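Local structure of aerobactin synthase IucC (Klebsiella pneumoniae, 6CN7) at residues Y102-G107 with F141-G146; T78-L83 with E96-L101; L109-A114 with Q132-G137; K145-W150 with Y158-A163; Q14-M19 with E72-Q77. The protein makes the siderophore aerobactin, probably by ATP-dependent attachment of a second N-acetyl-N-hydroxylysine to N-citryl-N-acetyl-N-hydroxylysine. The protein carries 5 engineered substitutions. All coordinates share one frame; numbering follows the deposited sequence.

Contact 1 of 5, residues Y102-G107 with F141-G146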
# COMPACT_ATOMS: atom_id res chain seq x y z
N TYR A 102 -9.66 -15.50 3.74
CA TYR A 102 -10.53 -14.90 2.75
C TYR A 102 -9.79 -14.63 1.44
O TYR A 102 -10.40 -14.68 0.37
CB TYR A 102 -11.16 -13.62 3.30
CG TYR A 102 -12.27 -13.89 4.29
CD1 TYR A 102 -13.48 -14.43 3.87
CD2 TYR A 102 -12.11 -13.62 5.64
CE1 TYR A 102 -14.50 -14.68 4.77
CE2 TYR A 102 -13.13 -13.87 6.55
CZ TYR A 102 -14.32 -14.40 6.10
OH TYR A 102 -15.34 -14.66 6.99
N ALA A 103 -8.49 -14.36 1.51
CA ALA A 103 -7.70 -14.29 0.29
C ALA A 103 -7.72 -15.62 -0.46
O ALA A 103 -7.71 -15.64 -1.69
CB ALA A 103 -6.26 -13.89 0.61
N THR A 104 -7.75 -16.74 0.27
CA THR A 104 -7.79 -18.05 -0.37
C THR A 104 -9.15 -18.31 -1.00
O THR A 104 -9.23 -18.82 -2.13
CB THR A 104 -7.45 -19.14 0.64
OG1 THR A 104 -6.14 -18.91 1.18
CG2 THR A 104 -7.47 -20.52 -0.02
N LEU A 105 -10.23 -17.98 -0.29
CA LEU A 105 -11.56 -18.18 -0.85
C LEU A 105 -11.77 -17.33 -2.10
O LEU A 105 -12.40 -17.77 -3.07
CB LEU A 105 -12.63 -17.87 0.20
CG LEU A 105 -12.59 -18.74 1.46
CD1 LEU A 105 -13.67 -18.29 2.44
CD2 LEU A 105 -12.78 -20.21 1.11
N LEU A 106 -11.27 -16.09 -2.09
CA LEU A 106 -11.36 -15.25 -3.27
C LEU A 106 -10.66 -15.92 -4.46
O LEU A 106 -11.22 -15.97 -5.56
CB LEU A 106 -10.75 -13.88 -2.99
CG LEU A 106 -11.61 -12.94 -2.14
CD1 LEU A 106 -10.80 -11.72 -1.72
CD2 LEU A 106 -12.85 -12.51 -2.90
N GLY A 107 -9.45 -16.42 -4.24
CA GLY A 107 -8.74 -17.09 -5.32
C GLY A 107 -9.42 -18.37 -5.76
O GLY A 107 -9.50 -18.67 -6.96
N PHE A 141 -0.84 -26.52 2.69
CA PHE A 141 -1.18 -25.41 3.57
C PHE A 141 -2.65 -25.02 3.43
O PHE A 141 -3.20 -24.97 2.33
CB PHE A 141 -0.27 -24.21 3.29
CG PHE A 141 1.16 -24.45 3.67
CD1 PHE A 141 1.54 -24.43 5.00
CD2 PHE A 141 2.12 -24.71 2.70
CE1 PHE A 141 2.86 -24.66 5.36
CE2 PHE A 141 3.43 -24.94 3.06
CZ PHE A 141 3.80 -24.91 4.39
N ALA A 142 -3.27 -24.72 4.58
CA ALA A 142 -4.71 -24.49 4.62
C ALA A 142 -5.11 -23.27 3.79
O ALA A 142 -6.09 -23.32 3.04
CB ALA A 142 -5.16 -24.33 6.07
N PHE A 143 -4.38 -22.17 3.93
CA PHE A 143 -4.68 -20.93 3.22
C PHE A 143 -3.53 -20.66 2.25
O PHE A 143 -2.68 -19.80 2.48
CB PHE A 143 -4.86 -19.78 4.22
CG PHE A 143 -5.76 -20.12 5.37
CD1 PHE A 143 -6.95 -20.81 5.16
CD2 PHE A 143 -5.43 -19.76 6.67
CE1 PHE A 143 -7.78 -21.12 6.22
CE2 PHE A 143 -6.26 -20.07 7.73
CZ PHE A 143 -7.44 -20.75 7.50
N ASN A 144 -3.52 -21.40 1.15
CA ASN A 144 -2.36 -21.40 0.25
C ASN A 144 -2.32 -20.18 -0.67
O ASN A 144 -1.39 -20.09 -1.48
CB ASN A 144 -2.33 -22.68 -0.58
CG ASN A 144 -3.54 -22.82 -1.49
OD1 ASN A 144 -4.39 -21.94 -1.56
ND2 ASN A 144 -3.61 -23.94 -2.20
N LYS A 145 -3.27 -19.26 -0.58
CA LYS A 145 -3.22 -18.02 -1.35
C LYS A 145 -3.20 -16.78 -0.46
O LYS A 145 -3.32 -15.67 -0.97
CB LYS A 145 -4.39 -17.94 -2.32
CG LYS A 145 -4.38 -19.02 -3.39
CD LYS A 145 -5.61 -18.92 -4.27
CE LYS A 145 -5.75 -20.14 -5.16
NZ LYS A 145 -6.06 -21.36 -4.36
N GLY A 146 -3.07 -16.95 0.85
CA GLY A 146 -2.86 -15.80 1.71
C GLY A 146 -1.49 -15.20 1.48
O GLY A 146 -0.50 -15.91 1.30

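Contact 2 of 5, residues T78-L83 with E96-L101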
# COMPACT_ATOMS: atom_id res chain seq x y z
N THR A 78 -15.88 -20.39 10.29
CA THR A 78 -16.35 -21.03 11.51
C THR A 78 -15.31 -21.99 12.06
O THR A 78 -15.03 -22.00 13.27
CB THR A 78 -17.67 -21.76 11.24
OG1 THR A 78 -18.60 -20.86 10.61
CG2 THR A 78 -18.28 -22.27 12.53
N LEU A 79 -14.73 -22.82 11.19
CA LEU A 79 -13.73 -23.78 11.64
C LEU A 79 -12.51 -23.08 12.22
O LEU A 79 -11.98 -23.49 13.26
CB LEU A 79 -13.32 -24.69 10.48
CG LEU A 79 -12.16 -25.65 10.78
CD1 LEU A 79 -12.50 -26.59 11.93
CD2 LEU A 79 -11.80 -26.44 9.53
N LEU A 80 -12.05 -22.01 11.56
CA LEU A 80 -10.90 -21.27 12.07
C LEU A 80 -11.16 -20.77 13.49
O LEU A 80 -10.27 -20.84 14.35
CB LEU A 80 -10.57 -20.11 11.13
CG LEU A 80 -9.38 -19.22 11.51
CD1 LEU A 80 -8.10 -20.04 11.66
CD2 LEU A 80 -9.18 -18.13 10.48
N MET A 81 -12.36 -20.25 13.75
CA MET A 81 -12.69 -19.81 15.10
C MET A 81 -12.71 -20.98 16.08
O MET A 81 -12.33 -20.82 17.25
CB MET A 81 -14.05 -19.10 15.11
CG MET A 81 -14.08 -17.81 14.29
SD MET A 81 -12.82 -16.62 14.78
CE MET A 81 -13.33 -16.24 16.46
N GLN A 82 -13.12 -22.17 15.63
CA GLN A 82 -13.09 -23.34 16.49
C GLN A 82 -11.67 -23.81 16.78
O GLN A 82 -11.45 -24.53 17.75
CB GLN A 82 -13.88 -24.49 15.85
CG GLN A 82 -15.36 -24.19 15.66
CD GLN A 82 -16.05 -25.23 14.79
OE1 GLN A 82 -15.40 -26.10 14.21
NE2 GLN A 82 -17.37 -25.14 14.70
N LEU A 83 -10.70 -23.41 15.96
CA LEU A 83 -9.31 -23.82 16.17
C LEU A 83 -8.53 -22.88 17.08
O LEU A 83 -7.41 -23.23 17.47
CB LEU A 83 -8.58 -23.91 14.82
CG LEU A 83 -9.08 -24.97 13.84
CD1 LEU A 83 -8.37 -24.81 12.50
CD2 LEU A 83 -8.86 -26.36 14.39
N GLU A 96 -5.10 -12.24 11.36
CA GLU A 96 -4.15 -12.48 10.28
C GLU A 96 -4.59 -13.65 9.42
O GLU A 96 -4.57 -13.58 8.19
CB GLU A 96 -2.75 -12.74 10.86
CG GLU A 96 -2.10 -11.53 11.50
CD GLU A 96 -0.73 -11.84 12.06
OE1 GLU A 96 -0.25 -12.97 11.86
OE2 GLU A 96 -0.13 -10.94 12.70
N HIS A 97 -5.00 -14.75 10.06
CA HIS A 97 -5.41 -15.94 9.31
C HIS A 97 -6.75 -15.74 8.63
O HIS A 97 -7.02 -16.38 7.61
CB HIS A 97 -5.45 -17.15 10.24
CG HIS A 97 -4.10 -17.63 10.67
ND1 HIS A 97 -3.87 -18.28 11.86
CD2 HIS A 97 -2.89 -17.55 10.05
CE1 HIS A 97 -2.59 -18.58 11.96
NE2 HIS A 97 -1.97 -18.15 10.88
N MET A 98 -7.60 -14.87 9.17
CA MET A 98 -8.84 -14.52 8.49
C MET A 98 -8.55 -13.92 7.12
O MET A 98 -9.13 -14.34 6.11
CB MET A 98 -9.65 -13.54 9.34
CG MET A 98 -10.38 -14.18 10.49
SD MET A 98 -11.65 -15.34 9.97
CE MET A 98 -12.13 -15.97 11.57
N GLN A 99 -7.66 -12.93 7.07
CA GLN A 99 -7.31 -12.32 5.80
C GLN A 99 -6.69 -13.34 4.85
O GLN A 99 -7.05 -13.39 3.67
CB GLN A 99 -6.36 -11.14 6.03
CG GLN A 99 -7.04 -9.95 6.69
CD GLN A 99 -6.08 -8.82 6.98
OE1 GLN A 99 -4.86 -8.99 6.96
NE2 GLN A 99 -6.63 -7.64 7.26
N ASP A 100 -5.77 -14.17 5.36
CA ASP A 100 -5.25 -15.26 4.54
C ASP A 100 -6.36 -16.22 4.14
O ASP A 100 -6.37 -16.73 3.02
CB ASP A 100 -4.16 -16.01 5.30
CG ASP A 100 -2.93 -15.15 5.56
OD1 ASP A 100 -2.73 -14.16 4.83
OD2 ASP A 100 -2.16 -15.48 6.49
N LEU A 101 -7.31 -16.48 5.05
CA LEU A 101 -8.42 -17.36 4.73
C LEU A 101 -9.29 -16.78 3.62
O LEU A 101 -9.63 -17.48 2.66
CB LEU A 101 -9.26 -17.62 5.99
CG LEU A 101 -10.49 -18.52 5.86
CD1 LEU A 101 -10.78 -19.18 7.20
CD2 LEU A 101 -11.73 -17.77 5.38

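Contact 3 of 5, residues L109-A114 with Q132-G137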
# COMPACT_ATOMS: atom_id res chain seq x y z
N LEU A 109 -12.58 -18.93 -5.64
CA LEU A 109 -13.73 -18.52 -6.43
C LEU A 109 -13.33 -18.17 -7.86
O LEU A 109 -14.06 -18.46 -8.81
CB LEU A 109 -14.42 -17.33 -5.77
CG LEU A 109 -15.18 -17.62 -4.46
CD1 LEU A 109 -15.51 -16.32 -3.75
CD2 LEU A 109 -16.45 -18.41 -4.74
N GLN A 110 -12.16 -17.53 -8.02
CA GLN A 110 -11.67 -17.21 -9.36
C GLN A 110 -11.39 -18.48 -10.16
O GLN A 110 -11.80 -18.60 -11.32
CB GLN A 110 -10.42 -16.35 -9.26
CG GLN A 110 -9.88 -15.91 -10.62
CD GLN A 110 -10.88 -15.06 -11.38
OE1 GLN A 110 -11.65 -14.30 -10.79
NE2 GLN A 110 -10.87 -15.19 -12.70
N LEU A 111 -10.69 -19.44 -9.55
CA LEU A 111 -10.37 -20.68 -10.25
C LEU A 111 -11.64 -21.43 -10.63
O LEU A 111 -11.71 -22.02 -11.72
CB LEU A 111 -9.47 -21.55 -9.38
CG LEU A 111 -8.09 -20.96 -9.05
CD1 LEU A 111 -7.34 -21.82 -8.05
CD2 LEU A 111 -7.27 -20.78 -10.32
N LEU A 112 -12.64 -21.42 -9.76
CA LEU A 112 -13.90 -22.08 -10.06
C LEU A 112 -14.57 -21.44 -11.27
O LEU A 112 -15.08 -22.14 -12.16
CB LEU A 112 -14.82 -22.04 -8.84
CG LEU A 112 -16.11 -22.86 -8.88
CD1 LEU A 112 -15.82 -24.34 -9.09
CD2 LEU A 112 -16.87 -22.65 -7.59
N LYS A 113 -14.59 -20.11 -11.33
CA LYS A 113 -15.18 -19.42 -12.47
C LYS A 113 -14.38 -19.65 -13.74
O LYS A 113 -14.96 -19.88 -14.81
CB LYS A 113 -15.30 -17.92 -12.17
N ALA A 114 -13.05 -19.59 -13.66
CA ALA A 114 -12.21 -19.69 -14.84
C ALA A 114 -12.12 -21.11 -15.39
O ALA A 114 -11.80 -21.28 -16.57
CB ALA A 114 -10.80 -19.17 -14.54
N GLN A 132 -0.69 -23.20 -15.72
CA GLN A 132 -0.00 -22.97 -14.50
C GLN A 132 -0.74 -21.99 -13.64
O GLN A 132 -0.80 -22.16 -12.49
CB GLN A 132 1.43 -22.54 -14.71
CG GLN A 132 2.10 -22.10 -13.46
CD GLN A 132 3.58 -21.90 -13.52
OE1 GLN A 132 4.18 -21.60 -12.54
NE2 GLN A 132 4.15 -22.08 -14.64
N CYS A 133 -1.31 -20.96 -14.22
CA CYS A 133 -2.09 -19.99 -13.47
C CYS A 133 -3.31 -20.64 -12.80
O CYS A 133 -3.70 -20.23 -11.71
CB CYS A 133 -2.55 -18.86 -14.39
SG CYS A 133 -1.26 -17.67 -14.83
N LEU A 134 -3.91 -21.64 -13.44
CA LEU A 134 -5.15 -22.23 -12.96
C LEU A 134 -4.93 -23.36 -11.96
O LEU A 134 -5.91 -23.99 -11.55
CB LEU A 134 -5.98 -22.74 -14.15
CG LEU A 134 -6.39 -21.67 -15.17
CD1 LEU A 134 -7.16 -22.32 -16.31
CD2 LEU A 134 -7.22 -20.57 -14.53
N LEU A 135 -3.69 -23.62 -11.56
CA LEU A 135 -3.44 -24.65 -10.57
C LEU A 135 -3.99 -24.23 -9.21
O LEU A 135 -4.05 -23.04 -8.88
CB LEU A 135 -1.94 -24.94 -10.47
CG LEU A 135 -1.30 -25.56 -11.71
CD1 LEU A 135 0.20 -25.66 -11.52
CD2 LEU A 135 -1.89 -26.93 -12.01
N SER A 136 -4.39 -25.23 -8.42
CA SER A 136 -5.05 -24.96 -7.14
C SER A 136 -4.12 -24.34 -6.12
O SER A 136 -4.60 -23.73 -5.16
CB SER A 136 -5.63 -26.26 -6.57
OG SER A 136 -6.55 -26.85 -7.47
N GLY A 137 -2.81 -24.46 -6.30
CA GLY A 137 -1.86 -23.96 -5.32
C GLY A 137 -1.26 -25.07 -4.48
O GLY A 137 -1.37 -26.26 -4.77

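Contact 4 of 5, residues K145-W150 with Y158-A163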
# COMPACT_ATOMS: atom_id res chain seq x y z
N LYS A 145 -3.27 -19.26 -0.58
CA LYS A 145 -3.22 -18.02 -1.35
C LYS A 145 -3.20 -16.78 -0.46
O LYS A 145 -3.32 -15.67 -0.97
CB LYS A 145 -4.39 -17.94 -2.32
CG LYS A 145 -4.38 -19.02 -3.39
CD LYS A 145 -5.61 -18.92 -4.27
CE LYS A 145 -5.75 -20.14 -5.16
NZ LYS A 145 -6.06 -21.36 -4.36
N GLY A 146 -3.07 -16.95 0.85
CA GLY A 146 -2.86 -15.80 1.71
C GLY A 146 -1.49 -15.20 1.48
O GLY A 146 -0.50 -15.91 1.30
N ARG A 147 -1.44 -13.87 1.45
CA ARG A 147 -0.19 -13.17 1.19
C ARG A 147 -0.22 -11.87 1.99
O ARG A 147 -0.98 -10.95 1.66
CB ARG A 147 -0.01 -12.91 -0.30
CG ARG A 147 -0.12 -14.18 -1.16
CD ARG A 147 -0.22 -13.87 -2.63
NE ARG A 147 -0.25 -15.09 -3.45
CZ ARG A 147 -1.36 -15.66 -3.95
NH1 ARG A 147 -2.55 -15.13 -3.72
NH2 ARG A 147 -1.26 -16.75 -4.69
N ARG A 148 0.60 -11.81 3.04
CA ARG A 148 0.50 -10.75 4.04
C ARG A 148 0.51 -9.37 3.39
O ARG A 148 1.40 -9.04 2.60
CB ARG A 148 1.65 -10.87 5.04
CG ARG A 148 1.63 -9.84 6.15
CD ARG A 148 0.36 -9.93 6.98
NE ARG A 148 0.11 -11.29 7.45
CZ ARG A 148 0.70 -11.83 8.51
NH1 ARG A 148 0.42 -13.08 8.86
NH2 ARG A 148 1.58 -11.14 9.22
N GLY A 149 -0.49 -8.57 3.74
CA GLY A 149 -0.60 -7.21 3.25
C GLY A 149 -1.23 -7.05 1.89
O GLY A 149 -1.36 -5.92 1.41
N TRP A 150 -1.64 -8.14 1.23
CA TRP A 150 -2.24 -8.09 -0.09
C TRP A 150 -3.76 -8.11 0.05
O TRP A 150 -4.34 -9.11 0.49
CB TRP A 150 -1.77 -9.25 -0.96
CG TRP A 150 -0.36 -9.12 -1.44
CD1 TRP A 150 0.69 -8.56 -0.77
CD2 TRP A 150 0.16 -9.54 -2.71
NE1 TRP A 150 1.83 -8.61 -1.53
CE2 TRP A 150 1.53 -9.21 -2.73
CE3 TRP A 150 -0.39 -10.17 -3.83
CZ2 TRP A 150 2.35 -9.48 -3.82
CZ3 TRP A 150 0.42 -10.44 -4.91
CH2 TRP A 150 1.78 -10.10 -4.90
N TYR A 158 -1.63 -9.09 -9.30
CA TYR A 158 -0.31 -9.69 -9.30
C TYR A 158 -0.28 -11.17 -8.93
O TYR A 158 0.77 -11.80 -9.12
CB TYR A 158 0.61 -8.93 -8.33
CG TYR A 158 0.63 -7.44 -8.59
CD1 TYR A 158 0.93 -6.95 -9.85
CD2 TYR A 158 0.32 -6.53 -7.59
CE1 TYR A 158 0.94 -5.59 -10.11
CE2 TYR A 158 0.33 -5.17 -7.83
CZ TYR A 158 0.64 -4.71 -9.09
OH TYR A 158 0.65 -3.35 -9.34
N ALA A 159 -1.38 -11.75 -8.42
CA ALA A 159 -1.31 -13.16 -8.04
C ALA A 159 -1.61 -14.05 -9.24
O ALA A 159 -2.39 -13.68 -10.13
CB ALA A 159 -2.29 -13.46 -6.91
N PRO A 160 -1.03 -15.26 -9.28
CA PRO A 160 -1.15 -16.08 -10.49
C PRO A 160 -2.55 -16.60 -10.75
O PRO A 160 -2.93 -16.76 -11.92
CB PRO A 160 -0.17 -17.23 -10.24
CG PRO A 160 -0.02 -17.29 -8.76
CD PRO A 160 -0.14 -15.87 -8.28
N GLU A 161 -3.35 -16.88 -9.72
CA GLU A 161 -4.67 -17.46 -9.95
C GLU A 161 -5.60 -16.53 -10.72
O GLU A 161 -6.65 -16.99 -11.18
CB GLU A 161 -5.32 -17.86 -8.63
CG GLU A 161 -5.53 -16.74 -7.62
CD GLU A 161 -4.37 -16.58 -6.67
OE1 GLU A 161 -3.26 -17.06 -6.99
OE2 GLU A 161 -4.56 -15.97 -5.59
N TYR A 162 -5.24 -15.25 -10.89
CA TYR A 162 -6.03 -14.34 -11.70
C TYR A 162 -5.47 -14.15 -13.10
O TYR A 162 -6.19 -13.65 -13.97
CB TYR A 162 -6.14 -12.98 -11.00
CG TYR A 162 -6.81 -13.08 -9.64
CD1 TYR A 162 -8.19 -13.05 -9.52
CD2 TYR A 162 -6.06 -13.21 -8.48
CE1 TYR A 162 -8.81 -13.14 -8.29
CE2 TYR A 162 -6.66 -13.30 -7.24
CZ TYR A 162 -8.04 -13.27 -7.15
OH TYR A 162 -8.64 -13.36 -5.91
N ALA A 163 -4.22 -14.52 -13.34
CA ALA A 163 -3.64 -14.55 -14.69
C ALA A 163 -3.66 -13.18 -15.35
O ALA A 163 -3.85 -13.05 -16.56
CB ALA A 163 -4.36 -15.58 -15.56

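Contact 5 of 5, residues Q14-M19 with E72-Q77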
# COMPACT_ATOMS: atom_id res chain seq x y z
N GLN A 14 -14.88 -27.31 0.30
CA GLN A 14 -13.58 -27.83 -0.11
C GLN A 14 -12.49 -27.40 0.86
O GLN A 14 -11.61 -28.20 1.21
CB GLN A 14 -13.24 -27.36 -1.53
CG GLN A 14 -14.22 -27.83 -2.60
CD GLN A 14 -14.10 -29.31 -2.92
OE1 GLN A 14 -15.01 -30.09 -2.64
NE2 GLN A 14 -12.98 -29.70 -3.51
N LEU A 15 -12.53 -26.15 1.32
CA LEU A 15 -11.48 -25.67 2.22
C LEU A 15 -11.59 -26.31 3.60
O LEU A 15 -10.58 -26.69 4.19
CB LEU A 15 -11.53 -24.14 2.32
CG LEU A 15 -10.47 -23.50 3.22
CD1 LEU A 15 -9.07 -23.94 2.81
CD2 LEU A 15 -10.57 -21.99 3.19
N VAL A 16 -12.81 -26.42 4.13
CA VAL A 16 -13.00 -27.09 5.42
C VAL A 16 -12.46 -28.52 5.35
O VAL A 16 -11.75 -28.97 6.25
CB VAL A 16 -14.48 -27.06 5.83
CG1 VAL A 16 -14.74 -28.00 7.01
CG2 VAL A 16 -14.90 -25.64 6.18
N ALA A 17 -12.80 -29.24 4.28
CA ALA A 17 -12.32 -30.61 4.13
C ALA A 17 -10.80 -30.65 4.05
O ALA A 17 -10.16 -31.53 4.64
CB ALA A 17 -12.94 -31.25 2.89
N LYS A 18 -10.19 -29.71 3.31
CA LYS A 18 -8.74 -29.66 3.24
C LYS A 18 -8.14 -29.39 4.62
O LYS A 18 -7.15 -30.03 5.00
CB LYS A 18 -8.30 -28.59 2.24
CG LYS A 18 -6.79 -28.50 2.06
CD LYS A 18 -6.40 -27.38 1.10
CE LYS A 18 -4.89 -27.22 1.05
NZ LYS A 18 -4.46 -26.15 0.11
N MET A 19 -8.72 -28.46 5.37
CA MET A 19 -8.21 -28.14 6.70
C MET A 19 -8.32 -29.34 7.64
O MET A 19 -7.35 -29.72 8.30
CB MET A 19 -8.96 -26.94 7.28
CG MET A 19 -8.75 -25.64 6.52
SD MET A 19 -9.89 -24.34 7.03
CE MET A 19 -9.35 -24.04 8.72
N GLU A 72 -24.95 -25.77 11.97
CA GLU A 72 -24.23 -24.58 11.55
C GLU A 72 -23.92 -24.67 10.05
O GLU A 72 -23.66 -25.76 9.53
CB GLU A 72 -22.92 -24.43 12.33
CG GLU A 72 -23.11 -24.17 13.81
CD GLU A 72 -22.01 -23.29 14.38
OE1 GLU A 72 -21.16 -23.82 15.13
OE2 GLU A 72 -22.00 -22.09 14.06
N PRO A 73 -23.95 -23.55 9.33
CA PRO A 73 -23.51 -23.58 7.93
C PRO A 73 -22.02 -23.88 7.85
O PRO A 73 -21.22 -23.37 8.64
CB PRO A 73 -23.85 -22.19 7.40
CG PRO A 73 -23.89 -21.32 8.61
CD PRO A 73 -24.37 -22.20 9.73
N VAL A 74 -21.65 -24.71 6.88
CA VAL A 74 -20.27 -25.17 6.74
C VAL A 74 -19.45 -24.02 6.15
O VAL A 74 -19.54 -23.73 4.95
CB VAL A 74 -20.19 -26.43 5.87
CG1 VAL A 74 -18.75 -26.90 5.73
CG2 VAL A 74 -21.06 -27.52 6.46
N LEU A 75 -18.64 -23.38 6.99
CA LEU A 75 -17.82 -22.25 6.57
C LEU A 75 -16.42 -22.41 7.14
O LEU A 75 -16.25 -22.82 8.30
CB LEU A 75 -18.43 -20.92 7.03
CG LEU A 75 -19.84 -20.63 6.52
CD1 LEU A 75 -20.42 -19.41 7.22
CD2 LEU A 75 -19.83 -20.44 5.01
N ALA A 76 -15.41 -22.07 6.33
CA ALA A 76 -14.03 -22.11 6.80
C ALA A 76 -13.83 -21.15 7.96
O ALA A 76 -13.11 -21.46 8.92
CB ALA A 76 -13.08 -21.79 5.66
N GLN A 77 -14.45 -19.97 7.89
CA GLN A 77 -14.35 -19.01 8.98
C GLN A 77 -14.78 -19.62 10.30
O GLN A 77 -14.13 -19.43 11.34
CB GLN A 77 -15.18 -17.77 8.65
CG GLN A 77 -15.12 -16.68 9.70
CD GLN A 77 -16.44 -16.46 10.40
OE1 GLN A 77 -17.14 -17.41 10.75
NE2 GLN A 77 -16.80 -15.20 10.61

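Contact 1 of 5, residues Y102-G107 with F141-G146
A type I beta turn running from Phe143 to Gly146 docks on helix 91-114, with Thr104 and Lys145 carrying most of the meeting. The polar point of the helix face is Thr104 OG1, which lies beside its own backbone N (chi1 -59°), turned back to Asp100 O, its stronger partner, and also takes a weak bond from Lys145 N at 3.4 Å, with an N-H...O angle of 157°. Thr104 OG1 packs closely on the turn too, 3.2 Å from Phe143 CA, while Thr104 CG2 meets Asn144 OD1 at 3.7 Å, these two side chains crossing at about a right angle. Lys145 runs along the helix with its CD 3.8 Å from Gly107 CA, where the missing side chain gives it room. A bend at chi4 then delivers its NZ to a salt bridge with Asp108 and a hydrogen bond to Ser136 O. Ala103 CB fills in against Lys145 O at 3.8 Å. Here, then, is a beta turn seated on a helix by a buried threonine and a lysine paired with Asp108.

Contact 2 of 5, residues T78-L83 with E96-L101
Gln82 N bonds to Thr78 O at 3.0 Å in the turn of helix 76-87 that carries Leu80, and Leu80 is the residue that reaches across to Leu101 on the facing helix. What joins helix 76-87 to helix 91-114 is apolar packing. Leu80 has CG anti to its backbone N (chi1 -180°), which sends the side chain straight across, and its CD2 methyl does most of the touching. Leu80 CD2 lies 3.8 Å from Leu101 CD1 and also rests on Met98 SD and His97 CB. The two leucines slide past each other in opposite directions, while Leu80 and His97 cross at about a right angle. Only the CB of His97 takes part; the end of the side chain leads away, and His97 also touches Met89 and Leu550. At the outer border, Met98 bends at chi2 and then extends, carrying its CE to 3.3 Å from Met81 SD, a close methyl-to-sulfur approach between two side chains that cross at about a right angle. Leu79 and Leu83 pack on helix 4-25, so helix 76-87 lies between helices 4-25 and 91-114. The axes of the two segments come within 10.9 Å and run at 155°, nearly antiparallel. With only a short connection between the helices, this is the geometry of a helical hairpin.

Contact 3 of 5, residues L109-A114 with Q132-G137
Leu111 and Leu134 point past each other in nearly opposite directions where the C-terminal end of helix 91-114 packs on the end of helix 128-133 and the loop after it, with the short helix 120-124 between them in the chain. Leu111 makes most of the contact: CG lies anti to the carbonyl carbon (chi1 -64°), and the fork of its two methyls spreads along the backbone of the opposite segment. Leu111 CD2 settles 3.7 Å from Leu134 CA. Leu134 sends its own side chain back toward the helix, where Leu134 CD2 meets Ala114 CB at 3.8 Å; the CD2 methyls of Leu111 and Leu134 stand a little further apart, at 4.2 Å. A buried apolar seam results, and the polar groups at its border are served from outside: Ser136 OG bonds to Glu375, and Leu134 O takes a weak bond from Arg115. On the other prong of the fork, Leu111 CD1 rests 3.6 Å from Leu135 O and 4.0 Å from Ser136 CA.

Contact 4 of 5, residues K145-W150 with Y158-A163
Lys145 opens the contact by sliding alongside Glu161 in the opposite direction, its CD 3.4 Å from Glu161 OE2. This is contact of the aliphatic chain, since Lys145 NZ stands 5.7 Å from Glu161 OE2 and is paired instead with Asp108. Arg147 comes next, extended from CG to NE, and grips the same carboxylate end-on in a two-pronged salt bridge: Arg147 NH1 to Glu161 OE2 at 2.9 Å and Arg147 NH2 to Glu161 OE1 at 3.1 Å. Both oxygens use their syn lone pairs, but the planes are turned 29° apart, so the pair is not flat. Lys145 CA and Ala159 CB cover opposite faces of the guanidinium, limiting its rotation. A type II turn through Gly149 then brings Trp150 back, with CZ3 of its ring 3.7 Å from Tyr158 CB. Helix 152-158 joins the two segments and lays Leu155 against Arg147 and Trp150; Leu111 of helix 91-114 touches Lys145 and Glu161, and the Tyr158 ring meets Phe166 of strand 165-174 edge-to-face.

Contact 5 of 5, residues Q14-M19 with E72-Q77
Val16 holds CG1 anti to its backbone N (chi1 168°), and that leaves CG2 to face Ala76; one residue back, Leu15 also has its CG anti to N, and a chi2 of 54° swings CD2 toward the same alanine. Leu15 CD2 presses on the methyl, 3.5 Å from Ala76 CB, whereas Val16 CG2 lies against the backbone leading into the helix, 3.6 Å from Ala76 N and 3.7 Å from Leu75 C. Val16 CG2 also reaches Val74 CG1 at 4.1 Å. Met19 adds its sulfur from the next turn of the helix, with SD 4.3 Å from Ala76 CB. So small a side chain as Ala76 lets the backbones come close, Val16 CA and Ala76 CA being 5.3 Å apart. Leu75 occupies the N-cap position of helix 76-87, and its side chain packs on Trp8 and Asn12, earlier on helix 4-25. The first turn of a helix has backbone N-H groups without acceptors in the helix itself; here Asn12 OD1 takes the bond from Ala76 N. The start of helix 76-87 is thus held on helix 4-25 by buried apolar packing, with a neighbouring asparagine answering the amide that this packing covers.

Helix 91-114 is the common spine: contact 2 uses its first half, contact 1 its middle and contact 3 its end, contacts 2 and 3 having centres about 21 Å apart. Phe143 of contact 1 lies on His97 and Leu101 of contact 2, and contact 5, about 10 Å from contact 2 between centres, shares helix 76-87 with it. Contacts 1 and 4 share Lys145 and Gly146, with centres about 9 Å apart. Glu96 and Arg148 add a salt bridge between contacts 2 and 4. Lys18 of 14-19 bonds to Phe141 O, tying contact 5 to contact 1. At Tyr102 and Leu106 the middle of the spine also meets the second subunit.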